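Local coordinates for hypothetical protein BP2299 (Bordetella pertussis Tohama I, PDB 2FQP), which is of unknown function but carries a zinc-binding cupin domain with the double-stranded beta-helix fold, at residues R4-T10 against E22-G28. Residues are numbered along the deposited sequence; the frame is centred on the assembly and turned at random.
Sequences RPGAIPT and EWRFPPG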
# COMPACT_ATOMS: atom_id res chain seq x y z
N ARG A 4 -1.47 26.75 1.11
CA ARG A 4 -1.99 25.56 1.71
C ARG A 4 -0.92 24.90 2.57
O ARG A 4 0.28 25.03 2.30
CB ARG A 4 -2.42 24.56 0.64
CG ARG A 4 -3.69 24.93 -0.05
CD ARG A 4 -3.93 23.98 -1.18
NE ARG A 4 -5.13 24.31 -1.96
CZ ARG A 4 -6.39 24.08 -1.57
NH1 ARG A 4 -6.66 23.56 -0.38
NH2 ARG A 4 -7.41 24.42 -2.36
N PRO A 5 -1.36 24.21 3.64
CA PRO A 5 -0.41 23.47 4.45
C PRO A 5 0.29 22.36 3.64
O PRO A 5 -0.27 21.86 2.68
CB PRO A 5 -1.27 22.90 5.57
CG PRO A 5 -2.69 22.99 5.10
CD PRO A 5 -2.74 24.13 4.14
N GLY A 6 1.52 22.01 4.01
CA GLY A 6 2.24 20.95 3.33
C GLY A 6 1.78 19.58 3.78
O GLY A 6 1.55 19.31 4.98
N ALA A 7 1.68 18.66 2.81
CA ALA A 7 1.59 17.24 3.11
C ALA A 7 2.94 16.76 3.66
O ALA A 7 4.01 17.21 3.22
CB ALA A 7 1.16 16.42 1.83
N ILE A 8 2.89 15.83 4.61
CA ILE A 8 4.08 15.41 5.34
C ILE A 8 4.49 14.03 4.91
O ILE A 8 3.70 13.08 5.06
CB ILE A 8 3.90 15.39 6.84
CG1 ILE A 8 3.46 16.78 7.35
CG2 ILE A 8 5.22 14.92 7.50
CD1 ILE A 8 1.93 16.91 7.47
N PRO A 9 5.71 13.90 4.37
CA PRO A 9 6.21 12.57 3.97
C PRO A 9 7.00 11.89 5.10
O PRO A 9 7.81 12.55 5.75
CB PRO A 9 7.12 12.90 2.80
CG PRO A 9 7.65 14.31 3.11
CD PRO A 9 6.66 14.98 4.01
N THR A 10 6.71 10.61 5.36
CA THR A 10 7.53 9.77 6.21
C THR A 10 8.02 8.56 5.43
O THR A 10 7.21 7.76 4.97
CB THR A 10 6.76 9.31 7.42
OG1 THR A 10 6.31 10.48 8.14
CG2 THR A 10 7.62 8.44 8.32
N GLU A 22 4.95 7.25 3.31
CA GLU A 22 3.60 7.60 3.74
C GLU A 22 3.48 9.10 3.55
O GLU A 22 4.33 9.86 4.05
CB GLU A 22 3.39 7.27 5.22
CG GLU A 22 2.11 7.83 5.81
CD GLU A 22 2.13 7.80 7.31
OE1 GLU A 22 2.96 8.55 7.89
OE2 GLU A 22 1.36 6.99 7.89
N TRP A 23 2.41 9.51 2.90
CA TRP A 23 2.10 10.93 2.68
C TRP A 23 0.85 11.28 3.47
O TRP A 23 -0.21 10.68 3.27
CB TRP A 23 1.90 11.23 1.19
CG TRP A 23 3.17 11.31 0.43
CD1 TRP A 23 3.79 10.31 -0.26
CD2 TRP A 23 4.01 12.46 0.29
NE1 TRP A 23 4.96 10.76 -0.81
CE2 TRP A 23 5.11 12.08 -0.51
CE3 TRP A 23 3.94 13.78 0.78
CZ2 TRP A 23 6.16 12.97 -0.83
CZ3 TRP A 23 4.95 14.68 0.45
CH2 TRP A 23 6.06 14.26 -0.37
N ARG A 24 0.98 12.20 4.42
CA ARG A 24 -0.15 12.60 5.25
C ARG A 24 -0.55 14.04 4.97
O ARG A 24 0.23 14.98 5.18
CB ARG A 24 0.13 12.38 6.77
CG ARG A 24 0.29 10.93 7.18
CD ARG A 24 0.72 10.78 8.68
NE ARG A 24 -0.37 11.17 9.56
CZ ARG A 24 -0.44 10.87 10.86
NH1 ARG A 24 0.51 10.15 11.45
NH2 ARG A 24 -1.49 11.28 11.58
N PHE A 25 -1.78 14.23 4.48
CA PHE A 25 -2.28 15.53 4.09
C PHE A 25 -3.13 16.14 5.15
O PHE A 25 -4.14 15.59 5.48
CB PHE A 25 -3.14 15.41 2.82
CG PHE A 25 -2.39 15.06 1.58
CD1 PHE A 25 -1.87 13.76 1.39
CD2 PHE A 25 -2.24 15.99 0.55
CE1 PHE A 25 -1.19 13.44 0.26
CE2 PHE A 25 -1.51 15.64 -0.62
CZ PHE A 25 -0.98 14.37 -0.73
N PRO A 26 -2.74 17.31 5.69
CA PRO A 26 -3.70 18.04 6.53
C PRO A 26 -4.92 18.35 5.70
O PRO A 26 -4.86 18.34 4.45
CB PRO A 26 -2.97 19.36 6.84
CG PRO A 26 -1.57 19.07 6.72
CD PRO A 26 -1.47 18.04 5.57
N PRO A 27 -6.05 18.64 6.36
CA PRO A 27 -7.17 19.24 5.63
C PRO A 27 -6.73 20.45 4.76
O PRO A 27 -6.05 21.37 5.24
CB PRO A 27 -8.08 19.74 6.76
CG PRO A 27 -7.83 18.77 7.85
CD PRO A 27 -6.36 18.50 7.81
N GLY A 28 -7.08 20.43 3.48
CA GLY A 28 -6.71 21.50 2.58
C GLY A 28 -5.28 21.43 2.09
O GLY A 28 -4.84 22.31 1.36
O HOH W 1 3.86 10.96 7.14
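Ile8 and Thr10 pair with Arg24 and Glu22 as hydrogen-bonded antiparallel neighbours, strands 8-10 and 22-25 running at 158° with axes 4.7 Å apart. Each pair closes two backbone bonds, among them Ile8 N to Arg24 O at 2.9 Å. Pro9 falls at the non-hydrogen-bonded pair between them, where a residue lacking an N-H costs the ladder nothing. Its ring lies over the indole of Trp23, CB 3.5 Å from the centroid of the six-membered ring, a CH-pi contact. Trp23 CG stands beside its own backbone N (chi1 -77°), which swings the indole toward the partner strand; this side chain lies about 7 Å from the zinc ion held by His34, His36 and His77. Ala7, small enough for an aromatic face, sets CB 3.6 Å above the centre of the Phe25 ring. On the face of Ile8 and Thr10, a water bridges Ile8 O, Thr10 OG1 and Glu22 OE1, the last two themselves 3.9 Å apart. Past the strands, the rings of Pro5 and Pro26 pass in opposite directions, Pro5 CB 4.0 Å from Pro26 CG, and extended Arg4 gives NH1 to Gly28 O at 2.8 Å. Gly28 has a positive phi (79°), which glycine adopts most readily. Backbone bonds thus secure the hairpin, while C-H groups on aromatic faces tie segment 4-10 to Trp23 and Phe25, whose rings meet Phe89.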